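Local coordinates for protein quinone oxidoreductase 1 (Escherichia coli, PDB 1QOR) that catalyses the one-electron reduction of quinones to semiquinones with NADPH as electron donor, working as a homodimer of the zinc-containing alcohol dehydrogenase family, at residues A107-I113 / F284-A288; K167-G173 / A186-Y192; Y214-D220 / V236-S242. All coordinates share one frame; numbering follows the deposited sequence.

Contact 1 of 3, residues A107-I113 / F284-A288; sequences AILPAAI and FSLIA
A112 and A288 bring their backbones together, CA to CA 6.1 Å, while P110 and F284 stand 7.6 Å apart, where the chain leaves a strand of the GroES-like domain and the last turn of helix 273-288 comes up beside it. Residues 107-108 end that strand, the chain then runs on as a loop, and a type I beta turn from P110 to I113 closes with I113 N bonded to P110 O. The F284 ring reaches across the wider separation, and the contact is apolar packing built round it. With CG anti to its own carbonyl carbon (chi1 -71°), F284 reaches off the helix into the loop. P110 lies over one face in a CH-pi contact, its CD 3.9 Å from the ring centroid and displaced toward the rim. L109 turns its CD2 back to within 4.0 Å of F284 CZ, and A107 CB adds a looser touch at CE2. V86 of strand 84-87 also packs on the phenylalanine, while S121 of helix 115-135 meets I287. I113 crosses the F284 side chain at about a right angle, and its CD1 ends 3.8 Å from F284 CD1 and 3.7 Å from the helix carbonyl F284 O.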
loop_
_atom_site.group_PDB
_atom_site.type_symbol
_atom_site.label_atom_id
_atom_site.label_comp_id
_atom_site.label_asym_id
_atom_site.label_seq_id
_atom_site.Cartn_x
_atom_site.Cartn_y
_atom_site.Cartn_z
ATOM N N ALA A 107 -26.943 2.019 -15.920
ATOM C CA ALA A 107 -27.044 3.448 -16.193
ATOM C C ALA A 107 -27.796 3.696 -17.506
ATOM O O ALA A 107 -27.678 2.917 -18.488
ATOM C CB ALA A 107 -25.649 4.094 -16.245
ATOM N N ILE A 108 -28.617 4.745 -17.497
ATOM C CA ILE A 108 -29.372 5.112 -18.687
ATOM C C ILE A 108 -28.395 5.755 -19.673
ATOM O O ILE A 108 -27.746 6.741 -19.353
ATOM C CB ILE A 108 -30.449 6.159 -18.378
ATOM C CG1 ILE A 108 -31.404 5.659 -17.279
ATOM C CG2 ILE A 108 -31.169 6.549 -19.691
ATOM C CD1 ILE A 108 -32.333 4.531 -17.711
ATOM N N LEU A 109 -28.301 5.189 -20.860
ATOM C CA LEU A 109 -27.411 5.682 -21.897
ATOM C C LEU A 109 -27.895 6.971 -22.577
ATOM O O LEU A 109 -29.078 7.099 -22.882
ATOM C CB LEU A 109 -27.315 4.635 -22.988
ATOM C CG LEU A 109 -26.059 3.835 -23.175
ATOM C CD1 LEU A 109 -26.134 3.242 -24.588
ATOM C CD2 LEU A 109 -24.847 4.729 -23.037
ATOM N N PRO A 110 -27.013 7.971 -22.756
ATOM C CA PRO A 110 -27.522 9.163 -23.433
ATOM C C PRO A 110 -27.654 8.800 -24.927
ATOM O O PRO A 110 -26.875 8.008 -25.465
ATOM C CB PRO A 110 -26.399 10.177 -23.217
ATOM C CG PRO A 110 -25.717 9.680 -21.916
ATOM C CD PRO A 110 -25.674 8.217 -22.183
ATOM N N ALA A 111 -28.602 9.435 -25.605
ATOM C CA ALA A 111 -28.857 9.195 -27.022
ATOM C C ALA A 111 -27.617 9.266 -27.869
ATOM O O ALA A 111 -27.459 8.477 -28.795
ATOM C CB ALA A 111 -29.876 10.186 -27.544
ATOM N N ALA A 112 -26.724 10.193 -27.554
ATOM C CA ALA A 112 -25.504 10.370 -28.337
ATOM C C ALA A 112 -24.522 9.214 -28.266
ATOM O O ALA A 112 -23.518 9.174 -28.999
ATOM C CB ALA A 112 -24.811 11.633 -27.900
ATOM N N ILE A 113 -24.764 8.283 -27.358
ATOM C CA ILE A 113 -23.817 7.203 -27.223
ATOM C C ILE A 113 -24.405 5.911 -27.709
ATOM O O ILE A 113 -25.470 5.515 -27.254
ATOM C CB ILE A 113 -23.302 7.135 -25.770
ATOM C CG1 ILE A 113 -22.675 8.512 -25.409
ATOM C CG2 ILE A 113 -22.253 5.981 -25.617
ATOM C CD1 ILE A 113 -22.175 8.628 -24.030
ATOM N N PHE A 284 -19.527 9.753 -19.641
ATOM C CA PHE A 284 -20.425 9.993 -20.758
ATOM C C PHE A 284 -20.209 11.363 -21.371
ATOM O O PHE A 284 -20.340 11.525 -22.581
ATOM C CB PHE A 284 -21.897 9.893 -20.314
ATOM C CG PHE A 284 -22.354 8.494 -19.999
ATOM C CD1 PHE A 284 -21.645 7.386 -20.468
ATOM C CD2 PHE A 284 -23.536 8.289 -19.270
ATOM C CE1 PHE A 284 -22.100 6.113 -20.228
ATOM C CE2 PHE A 284 -24.001 6.995 -19.024
ATOM C CZ PHE A 284 -23.276 5.911 -19.512
ATOM N N SER A 285 -19.929 12.353 -20.540
ATOM C CA SER A 285 -19.773 13.663 -21.090
ATOM C C SER A 285 -18.480 13.778 -21.910
ATOM O O SER A 285 -18.466 14.439 -22.928
ATOM C CB SER A 285 -19.926 14.730 -20.005
ATOM O OG SER A 285 -18.776 14.776 -19.200
ATOM N N LEU A 286 -17.472 12.980 -21.567
ATOM C CA LEU A 286 -16.184 12.985 -22.250
ATOM C C LEU A 286 -16.241 12.249 -23.581
ATOM O O LEU A 286 -15.503 12.584 -24.511
ATOM C CB LEU A 286 -15.128 12.356 -21.354
ATOM C CG LEU A 286 -14.074 13.179 -20.576
ATOM C CD1 LEU A 286 -14.269 14.698 -20.527
ATOM C CD2 LEU A 286 -13.960 12.581 -19.181
ATOM N N ILE A 287 -17.071 11.209 -23.658
ATOM C CA ILE A 287 -17.233 10.453 -24.907
ATOM C C ILE A 287 -18.127 11.238 -25.904
ATOM O O ILE A 287 -17.804 11.315 -27.100
ATOM C CB ILE A 287 -17.844 9.065 -24.650
ATOM C CG1 ILE A 287 -16.840 8.188 -23.928
ATOM C CG2 ILE A 287 -18.258 8.412 -25.957
ATOM C CD1 ILE A 287 -17.462 6.928 -23.356
ATOM N N ALA A 288 -19.244 11.787 -25.407
ATOM C CA ALA A 288 -20.172 12.573 -26.216
ATOM C C ALA A 288 -19.462 13.786 -26.804
ATOM O O ALA A 288 -19.686 14.153 -27.960
ATOM C CB ALA A 288 -21.343 13.025 -25.394
#

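Contact 2 of 3, residues K167-G173 / A186-Y192; sequences KLIGTVG and AWQVINY. With NDP (NADPH dihydro-nicotinamide-adenine-dinucleotide phosphate), chain D.
L168 O takes the N-H of W187 at 2.8 Å, in the carbonyl plane, and so opens the ladder that pairs two parallel strands of the Rossmann fold, the edge strand 188-191 and its neighbour 167-172. The bonds then alternate: G170 N to Q188 O, I190 N to G170 O (2.8 Å), V172 N to I190 O, and a weak last rung from Y192 N to V172 O. Helix 175-184 makes the crossover of this beta-alpha-beta unit, and its A178 packs on both V172 and V189. Past the last rung the two strands lead to the 2'-phosphate of NADPH: G173 N donates to O1X at 2.9 Å, and Y192 OH is modelled very close to O2X, in the plane of the tyrosine ring but too short for the bond length to be trusted; R317 and K177 also bond the cofactor. At the other end W187 has CG anti to its backbone N (chi1 -178°), which lays the indole beneath K167 and against I169. K167, straight as far as CE and bent at the last torsion, runs over it, CD 3.8 Å from the centroid of the five-membered ring, while Q188 NE2 lies above the opposite face. With alanine at W187 the K167 methylenes would probably lose their aromatic floor, and a gap would open beside I169. On the face carrying V172 and V189, V172 CG2 meets V189 CG1 at 3.5 Å.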
loop_
_atom_site.group_PDB
_atom_site.type_symbol
_atom_site.label_atom_id
_atom_site.label_comp_id
_atom_site.label_asym_id
_atom_site.label_seq_id
_atom_site.Cartn_x
_atom_site.Cartn_y
_atom_site.Cartn_z
ATOM N N LYS A 167 0.932 14.024 -17.938
ATOM C CA LYS A 167 1.918 13.381 -18.779
ATOM C C LYS A 167 2.115 11.879 -18.560
ATOM O O LYS A 167 3.029 11.425 -17.876
ATOM C CB LYS A 167 3.253 14.136 -18.701
ATOM C CG LYS A 167 3.187 15.622 -19.154
ATOM C CD LYS A 167 4.593 16.215 -19.045
ATOM C CE LYS A 167 4.664 17.691 -19.409
ATOM N NZ LYS A 167 3.962 17.962 -20.684
ATOM N N LEU A 168 1.279 11.110 -19.222
ATOM C CA LEU A 168 1.349 9.684 -19.116
ATOM C C LEU A 168 2.539 9.146 -19.896
ATOM O O LEU A 168 2.734 9.501 -21.065
ATOM C CB LEU A 168 0.027 9.057 -19.645
ATOM C CG LEU A 168 -0.188 7.519 -19.628
ATOM C CD1 LEU A 168 -1.661 7.258 -19.366
ATOM C CD2 LEU A 168 0.267 6.805 -20.892
ATOM N N ILE A 169 3.345 8.320 -19.235
ATOM C CA ILE A 169 4.459 7.640 -19.868
ATOM C C ILE A 169 3.908 6.188 -19.944
ATOM O O ILE A 169 3.662 5.565 -18.911
ATOM C CB ILE A 169 5.720 7.713 -18.964
ATOM C CG1 ILE A 169 6.138 9.170 -18.735
ATOM C CG2 ILE A 169 6.821 6.797 -19.477
ATOM C CD1 ILE A 169 7.075 9.346 -17.522
ATOM N N GLY A 170 3.636 5.669 -21.137
ATOM C CA GLY A 170 3.061 4.336 -21.241
ATOM C C GLY A 170 4.063 3.288 -21.648
ATOM O O GLY A 170 5.150 3.665 -22.085
ATOM N N THR A 171 3.760 2.007 -21.402
ATOM C CA THR A 171 4.627 0.912 -21.824
ATOM C C THR A 171 3.761 0.091 -22.745
ATOM O O THR A 171 2.566 -0.030 -22.495
ATOM C CB THR A 171 5.073 -0.029 -20.658
ATOM O OG1 THR A 171 3.925 -0.595 -20.024
ATOM C CG2 THR A 171 5.900 0.731 -19.631
ATOM N N VAL A 172 4.333 -0.464 -23.808
ATOM C CA VAL A 172 3.583 -1.278 -24.770
ATOM C C VAL A 172 4.526 -2.348 -25.244
ATOM O O VAL A 172 5.734 -2.226 -25.054
ATOM C CB VAL A 172 3.121 -0.481 -26.029
ATOM C CG1 VAL A 172 2.113 0.597 -25.661
ATOM C CG2 VAL A 172 4.335 0.140 -26.744
ATOM N N GLY A 173 3.985 -3.388 -25.872
ATOM C CA GLY A 173 4.825 -4.468 -26.356
ATOM C C GLY A 173 5.336 -4.402 -27.800
ATOM O O GLY A 173 6.192 -5.203 -28.174
ATOM N N ALA A 186 -0.548 9.599 -25.101
ATOM C CA ALA A 186 0.537 9.288 -24.191
ATOM C C ALA A 186 1.644 10.295 -24.517
ATOM O O ALA A 186 1.940 10.544 -25.699
ATOM C CB ALA A 186 1.047 7.904 -24.453
ATOM N N TRP A 187 2.267 10.854 -23.479
ATOM C CA TRP A 187 3.338 11.815 -23.632
ATOM C C TRP A 187 4.562 11.136 -24.219
ATOM O O TRP A 187 5.116 11.612 -25.193
ATOM C CB TRP A 187 3.640 12.444 -22.303
ATOM C CG TRP A 187 4.717 13.493 -22.336
ATOM C CD1 TRP A 187 4.693 14.689 -23.006
ATOM C CD2 TRP A 187 5.921 13.488 -21.570
ATOM N NE1 TRP A 187 5.795 15.434 -22.676
ATOM C CE2 TRP A 187 6.568 14.722 -21.801
ATOM C CE3 TRP A 187 6.511 12.561 -20.703
ATOM C CZ2 TRP A 187 7.774 15.058 -21.195
ATOM C CZ3 TRP A 187 7.719 12.894 -20.095
ATOM C CH2 TRP A 187 8.337 14.133 -20.343
ATOM N N GLN A 188 4.965 10.017 -23.643
ATOM C CA GLN A 188 6.092 9.228 -24.130
ATOM C C GLN A 188 5.698 7.768 -23.905
ATOM O O GLN A 188 4.812 7.487 -23.078
ATOM C CB GLN A 188 7.396 9.579 -23.395
ATOM C CG GLN A 188 7.930 10.998 -23.758
ATOM C CD GLN A 188 9.367 11.247 -23.311
ATOM O OE1 GLN A 188 10.288 10.569 -23.755
ATOM N NE2 GLN A 188 9.558 12.248 -22.448
ATOM N N VAL A 189 6.331 6.858 -24.642
ATOM C CA VAL A 189 6.028 5.432 -24.571
ATOM C C VAL A 189 7.326 4.653 -24.583
ATOM O O VAL A 189 8.225 4.948 -25.370
ATOM C CB VAL A 189 5.187 4.986 -25.823
ATOM C CG1 VAL A 189 5.101 3.462 -25.923
ATOM C CG2 VAL A 189 3.770 5.624 -25.791
ATOM N N ILE A 190 7.414 3.640 -23.728
ATOM C CA ILE A 190 8.596 2.788 -23.639
ATOM C C ILE A 190 8.113 1.432 -24.070
ATOM O O ILE A 190 7.069 0.989 -23.628
ATOM C CB ILE A 190 9.098 2.658 -22.163
ATOM C CG1 ILE A 190 9.483 4.030 -21.601
ATOM C CG2 ILE A 190 10.279 1.697 -22.065
ATOM C CD1 ILE A 190 9.613 4.046 -20.100
ATOM N N ASN A 191 8.838 0.768 -24.947
ATOM C CA ASN A 191 8.427 -0.561 -25.367
ATOM C C ASN A 191 9.133 -1.453 -24.364
ATOM O O ASN A 191 10.360 -1.602 -24.443
ATOM C CB ASN A 191 8.935 -0.830 -26.783
ATOM C CG ASN A 191 8.768 -2.275 -27.216
ATOM O OD1 ASN A 191 8.824 -3.210 -26.411
ATOM N ND2 ASN A 191 8.623 -2.470 -28.513
ATOM N N TYR A 192 8.389 -2.012 -23.408
ATOM C CA TYR A 192 8.995 -2.856 -22.374
ATOM C C TYR A 192 9.469 -4.246 -22.790
ATOM O O TYR A 192 9.960 -4.998 -21.958
ATOM C CB TYR A 192 8.155 -2.924 -21.091
ATOM C CG TYR A 192 6.731 -3.454 -21.205
ATOM C CD1 TYR A 192 6.248 -4.048 -22.379
ATOM C CD2 TYR A 192 5.846 -3.329 -20.121
ATOM C CE1 TYR A 192 4.929 -4.486 -22.468
ATOM C CE2 TYR A 192 4.534 -3.771 -20.200
ATOM C CZ TYR A 192 4.078 -4.338 -21.378
ATOM O OH TYR A 192 2.736 -4.663 -21.481
HETATM P PA NDP D . -6.075 -5.232 -22.561
HETATM O O1A NDP D . -6.920 -4.964 -23.752
HETATM O O2A NDP D . -5.271 -4.116 -21.996
HETATM O O5B NDP D . -5.190 -6.486 -22.782
HETATM C C5B NDP D . -4.131 -6.840 -21.933
HETATM C C4B NDP D . -2.862 -6.259 -22.480
HETATM O O4B NDP D . -1.959 -6.457 -21.401
HETATM C C3B NDP D . -2.220 -6.969 -23.680
HETATM O O3B NDP D . -2.808 -6.472 -24.911
HETATM C C2B NDP D . -0.734 -6.759 -23.430
HETATM O O2B NDP D . -0.332 -5.579 -24.114
HETATM C C1B NDP D . -0.620 -6.614 -21.849
HETATM N N9A NDP D . 0.136 -7.801 -21.422
HETATM C C8A NDP D . 1.356 -7.841 -20.884
HETATM N N7A NDP D . 1.719 -9.113 -20.676
HETATM C C5A NDP D . 0.698 -9.824 -21.099
HETATM C C6A NDP D . 0.639 -11.212 -21.108
HETATM N N6A NDP D . 1.628 -11.982 -20.670
HETATM N N1A NDP D . -0.484 -11.738 -21.600
HETATM C C2A NDP D . -1.516 -10.981 -22.067
HETATM N N3A NDP D . -1.444 -9.648 -22.059
HETATM C C4A NDP D . -0.317 -9.048 -21.576
HETATM O O3 NDP D . -7.149 -5.631 -21.458
HETATM P PN NDP D . -8.268 -4.873 -20.640
HETATM O O1N NDP D . -8.371 -3.419 -21.026
HETATM O O2N NDP D . -9.519 -5.722 -20.643
HETATM O O5D NDP D . -7.595 -4.988 -19.142
HETATM C C5D NDP D . -6.308 -4.502 -18.788
HETATM C C4D NDP D . -5.919 -4.953 -17.420
HETATM O O4D NDP D . -6.706 -4.265 -16.421
HETATM C C3D NDP D . -6.130 -6.445 -17.186
HETATM O O3D NDP D . -5.033 -6.983 -16.440
HETATM C C2D NDP D . -7.437 -6.447 -16.363
HETATM O O2D NDP D . -7.571 -7.621 -15.601
HETATM C C1D NDP D . -7.286 -5.247 -15.473
HETATM N N1N NDP D . -8.475 -4.492 -14.994
HETATM C C2N NDP D . -8.575 -4.163 -13.665
HETATM C C3N NDP D . -9.684 -3.451 -13.244
HETATM C C7N NDP D . -9.826 -3.027 -11.788
HETATM O O7N NDP D . -10.782 -2.357 -11.413
HETATM N N7N NDP D . -8.853 -3.431 -10.999
HETATM C C4N NDP D . -10.678 -3.060 -14.126
HETATM C C5N NDP D . -10.558 -3.401 -15.479
HETATM C C6N NDP D . -9.454 -4.125 -15.896
HETATM P P2B NDP D . 1.232 -5.390 -24.652
HETATM O O1X NDP D . 1.312 -3.968 -25.052
HETATM O O2X NDP D . 2.088 -5.715 -23.504
HETATM O O3X NDP D . 1.333 -6.365 -25.755
#

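Contact 3 of 3, residues Y214-D220 / V236-S242. With NDP (NADPH dihydro-nicotinamide-adenine-dinucleotide phosphate), chain D.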
loop_
_atom_site.group_PDB
_atom_site.type_symbol
_atom_site.label_atom_id
_atom_site.label_comp_id
_atom_site.label_asym_id
_atom_site.label_seq_id
_atom_site.Cartn_x
_atom_site.Cartn_y
_atom_site.Cartn_z
ATOM N N TYR A 214 0.801 2.830 -12.420
ATOM C CA TYR A 214 -0.427 2.061 -12.582
ATOM C C TYR A 214 -0.022 0.870 -13.369
ATOM O O TYR A 214 0.220 0.971 -14.565
ATOM C CB TYR A 214 -1.489 2.850 -13.307
ATOM C CG TYR A 214 -1.976 4.025 -12.527
ATOM C CD1 TYR A 214 -3.040 3.904 -11.639
ATOM C CD2 TYR A 214 -1.420 5.301 -12.736
ATOM C CE1 TYR A 214 -3.546 5.021 -10.976
ATOM C CE2 TYR A 214 -1.936 6.443 -12.086
ATOM C CZ TYR A 214 -2.992 6.291 -11.212
ATOM O OH TYR A 214 -3.510 7.402 -10.589
ATOM N N ASP A 215 -0.037 -0.288 -12.729
ATOM C CA ASP A 215 0.440 -1.508 -13.354
ATOM C C ASP A 215 -0.587 -2.669 -13.402
ATOM O O ASP A 215 -0.904 -3.296 -12.367
ATOM C CB ASP A 215 1.768 -1.894 -12.645
ATOM C CG ASP A 215 2.414 -3.144 -13.220
ATOM O OD1 ASP A 215 1.757 -3.974 -13.878
ATOM O OD2 ASP A 215 3.606 -3.346 -12.969
ATOM N N SER A 216 -1.051 -2.993 -14.612
ATOM C CA SER A 216 -2.030 -4.036 -14.764
ATOM C C SER A 216 -1.402 -5.282 -15.270
ATOM O O SER A 216 -2.089 -6.297 -15.440
ATOM C CB SER A 216 -3.156 -3.612 -15.709
ATOM O OG SER A 216 -2.683 -3.344 -17.015
ATOM N N VAL A 217 -0.099 -5.244 -15.530
ATOM C CA VAL A 217 0.483 -6.468 -16.068
ATOM C C VAL A 217 0.828 -7.514 -15.002
ATOM O O VAL A 217 0.836 -8.725 -15.287
ATOM C CB VAL A 217 1.531 -6.236 -17.253
ATOM C CG1 VAL A 217 1.643 -4.774 -17.649
ATOM C CG2 VAL A 217 2.847 -7.000 -17.076
ATOM N N GLY A 218 1.032 -7.042 -13.771
ATOM C CA GLY A 218 1.288 -7.953 -12.686
ATOM C C GLY A 218 2.679 -8.530 -12.547
ATOM O O GLY A 218 3.669 -7.798 -12.400
ATOM N N ARG A 219 2.743 -9.853 -12.604
ATOM C CA ARG A 219 3.977 -10.609 -12.409
ATOM C C ARG A 219 5.240 -10.149 -13.135
ATOM O O ARG A 219 6.266 -9.857 -12.485
ATOM C CB ARG A 219 3.683 -12.076 -12.698
ATOM C CG ARG A 219 4.843 -13.015 -12.774
ATOM C CD ARG A 219 4.275 -14.384 -13.046
ATOM N NE ARG A 219 5.173 -15.217 -13.840
ATOM C CZ ARG A 219 5.212 -15.249 -15.181
ATOM N NH1 ARG A 219 4.403 -14.482 -15.935
ATOM N NH2 ARG A 219 6.076 -16.076 -15.779
ATOM N N ASP A 220 5.147 -10.015 -14.459
ATOM C CA ASP A 220 6.312 -9.627 -15.273
ATOM C C ASP A 220 6.961 -8.280 -14.986
ATOM O O ASP A 220 8.172 -8.161 -15.105
ATOM C CB ASP A 220 6.014 -9.748 -16.771
ATOM C CG ASP A 220 5.865 -11.193 -17.231
ATOM O OD1 ASP A 220 6.144 -12.143 -16.443
ATOM O OD2 ASP A 220 5.462 -11.399 -18.404
ATOM N N VAL A 236 0.199 1.043 -7.866
ATOM C CA VAL A 236 -1.171 0.572 -8.056
ATOM C C VAL A 236 -1.183 -0.703 -8.894
ATOM O O VAL A 236 -0.977 -0.668 -10.115
ATOM C CB VAL A 236 -2.078 1.663 -8.687
ATOM C CG1 VAL A 236 -3.579 1.187 -8.728
ATOM C CG2 VAL A 236 -1.967 2.978 -7.873
ATOM N N SER A 237 -1.293 -1.858 -8.230
ATOM C CA SER A 237 -1.338 -3.150 -8.924
ATOM C C SER A 237 -2.827 -3.438 -9.190
ATOM O O SER A 237 -3.589 -3.712 -8.256
ATOM C CB SER A 237 -0.741 -4.215 -8.027
ATOM O OG SER A 237 -0.650 -5.444 -8.725
ATOM N N PHE A 238 -3.272 -3.353 -10.448
ATOM C CA PHE A 238 -4.697 -3.507 -10.716
ATOM C C PHE A 238 -5.038 -4.499 -11.795
ATOM O O PHE A 238 -6.145 -4.482 -12.314
ATOM C CB PHE A 238 -5.336 -2.114 -10.984
ATOM C CG PHE A 238 -5.046 -1.531 -12.361
ATOM C CD1 PHE A 238 -3.866 -0.840 -12.604
ATOM C CD2 PHE A 238 -5.989 -1.646 -13.391
ATOM C CE1 PHE A 238 -3.612 -0.259 -13.847
ATOM C CE2 PHE A 238 -5.764 -1.085 -14.649
ATOM C CZ PHE A 238 -4.569 -0.382 -14.886
ATOM N N GLY A 239 -4.091 -5.362 -12.135
ATOM C CA GLY A 239 -4.332 -6.365 -13.155
ATOM C C GLY A 239 -3.382 -7.542 -12.945
ATOM O O GLY A 239 -2.453 -7.457 -12.148
ATOM N N ASN A 240 -3.663 -8.667 -13.607
ATOM C CA ASN A 240 -2.834 -9.871 -13.521
ATOM C C ASN A 240 -2.648 -10.389 -14.962
ATOM O O ASN A 240 -2.640 -11.614 -15.151
ATOM C CB ASN A 240 -3.539 -11.016 -12.746
ATOM C CG ASN A 240 -4.407 -10.535 -11.618
ATOM O OD1 ASN A 240 -5.597 -10.821 -11.591
ATOM N ND2 ASN A 240 -3.839 -9.790 -10.696
ATOM N N SER A 241 -2.430 -9.500 -15.944
ATOM C CA SER A 241 -2.306 -9.935 -17.333
ATOM C C SER A 241 -1.251 -10.977 -17.579
ATOM O O SER A 241 -1.478 -11.924 -18.340
ATOM C CB SER A 241 -2.109 -8.761 -18.259
ATOM O OG SER A 241 -3.229 -7.885 -18.173
ATOM N N SER A 242 -0.088 -10.816 -16.959
ATOM C CA SER A 242 0.965 -11.805 -17.131
ATOM C C SER A 242 0.948 -12.789 -15.945
ATOM O O SER A 242 1.817 -13.642 -15.854
ATOM C CB SER A 242 2.335 -11.122 -17.191
ATOM O OG SER A 242 2.693 -10.520 -15.952
HETATM P PA NDP D . -6.075 -5.232 -22.561
HETATM O O1A NDP D . -6.920 -4.964 -23.752
HETATM O O2A NDP D . -5.271 -4.116 -21.996
HETATM O O5B NDP D . -5.190 -6.486 -22.782
HETATM C C5B NDP D . -4.131 -6.840 -21.933
HETATM C C4B NDP D . -2.862 -6.259 -22.480
HETATM O O4B NDP D . -1.959 -6.457 -21.401
HETATM C C3B NDP D . -2.220 -6.969 -23.680
HETATM O O3B NDP D . -2.808 -6.472 -24.911
HETATM C C2B NDP D . -0.734 -6.759 -23.430
HETATM O O2B NDP D . -0.332 -5.579 -24.114
HETATM C C1B NDP D . -0.620 -6.614 -21.849
HETATM N N9A NDP D . 0.136 -7.801 -21.422
HETATM C C8A NDP D . 1.356 -7.841 -20.884
HETATM N N7A NDP D . 1.719 -9.113 -20.676
HETATM C C5A NDP D . 0.698 -9.824 -21.099
HETATM C C6A NDP D . 0.639 -11.212 -21.108
HETATM N N6A NDP D . 1.628 -11.982 -20.670
HETATM N N1A NDP D . -0.484 -11.738 -21.600
HETATM C C2A NDP D . -1.516 -10.981 -22.067
HETATM N N3A NDP D . -1.444 -9.648 -22.059
HETATM C C4A NDP D . -0.317 -9.048 -21.576
HETATM O O3 NDP D . -7.149 -5.631 -21.458
HETATM P PN NDP D . -8.268 -4.873 -20.640
HETATM O O1N NDP D . -8.371 -3.419 -21.026
HETATM O O2N NDP D . -9.519 -5.722 -20.643
HETATM O O5D NDP D . -7.595 -4.988 -19.142
HETATM C C5D NDP D . -6.308 -4.502 -18.788
HETATM C C4D NDP D . -5.919 -4.953 -17.420
HETATM O O4D NDP D . -6.706 -4.265 -16.421
HETATM C C3D NDP D . -6.130 -6.445 -17.186
HETATM O O3D NDP D . -5.033 -6.983 -16.440
HETATM C C2D NDP D . -7.437 -6.447 -16.363
HETATM O O2D NDP D . -7.571 -7.621 -15.601
HETATM C C1D NDP D . -7.286 -5.247 -15.473
HETATM N N1N NDP D . -8.475 -4.492 -14.994
HETATM C C2N NDP D . -8.575 -4.163 -13.665
HETATM C C3N NDP D . -9.684 -3.451 -13.244
HETATM C C7N NDP D . -9.826 -3.027 -11.788
HETATM O O7N NDP D . -10.782 -2.357 -11.413
HETATM N N7N NDP D . -8.853 -3.431 -10.999
HETATM C C4N NDP D . -10.678 -3.060 -14.126
HETATM C C5N NDP D . -10.558 -3.401 -15.479
HETATM C C6N NDP D . -9.454 -4.125 -15.896
HETATM P P2B NDP D . 1.232 -5.390 -24.652
HETATM O O1X NDP D . 1.312 -3.968 -25.052
HETATM O O2X NDP D . 2.088 -5.715 -23.504
HETATM O O3X NDP D . 1.333 -6.365 -25.755
HETATM O O HOH W 1 0.725 -5.216 -11.033
HETATM O O HOH W 2 -2.479 -5.443 -18.744
#
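F238 swings its CG between its own backbone N and carbonyl carbon (chi1 76°), which lays the ring against S216. S216 CB lies over one face of the ring, 3.8 Å from its centroid, a CH-pi contact; its chi1 of 62° puts OG between N and the carbonyl carbon. Y214 C meets the ring at its edge. S216 and F238 each follow the end of one of two neighbouring parallel strands of the Rossmann sheet, where D215 N gives V236 O a nearly linear bond of 2.8 Å. F238 N then reaches D215 O from well above the carbonyl plane. Beyond this the two segments part into loops that remain tied. S241 N donates to S216 O within its carbonyl plane, and V217 O accepts twice from S242: from N in the plane and from OG, 2.7 Å away, well above it. S242 OG in turn receives D220 N at 2.9 Å, so one hydroxyl bridges two points of the opposite loop. D215 OD1 makes an Asx turn, taking V217 N and, less closely, G218 N, while its other oxygen is held by T221 and S225. G218 has positive phi (79°), where a side chain would be jammed against the preceding carbonyl and crowd G239 O. A water links D215 O to S237 OG. NADPH lies along these loops: S241 OG and O3D of the nicotinamide ribose are hydrogen-bonded at 2.7 Å, and a second water joins S216 OG, S241 OG and O4B of the adenosine ribose. Backbone carbonyls, backbone N-H groups and small hydroxyls thus tie the loops together, and the ribose oxygens are met here by uncharged groups.

Contacts 2 and 3 belong to one parallel six-stranded sheet, with centres 15 Å apart. Strands 167-172 and 188-191 form one outer pair; 210-215 and 233-237 lie on the other side of strand 143-146. The two contacts follow each other along the chain and touch directly, Y192 CE2 packing on V217 CG1 at 4.0 Å, and both contribute residues to the NADPH site. Contact 1 is remote, its centre 29 Å from each of theirs, and it spans both: 107-113 comes before the cofactor strands and 284-288 after them. It thereby brings the chain that follows the nucleotide-binding sheet back against the end of strand 106-108, well away from the cofactor.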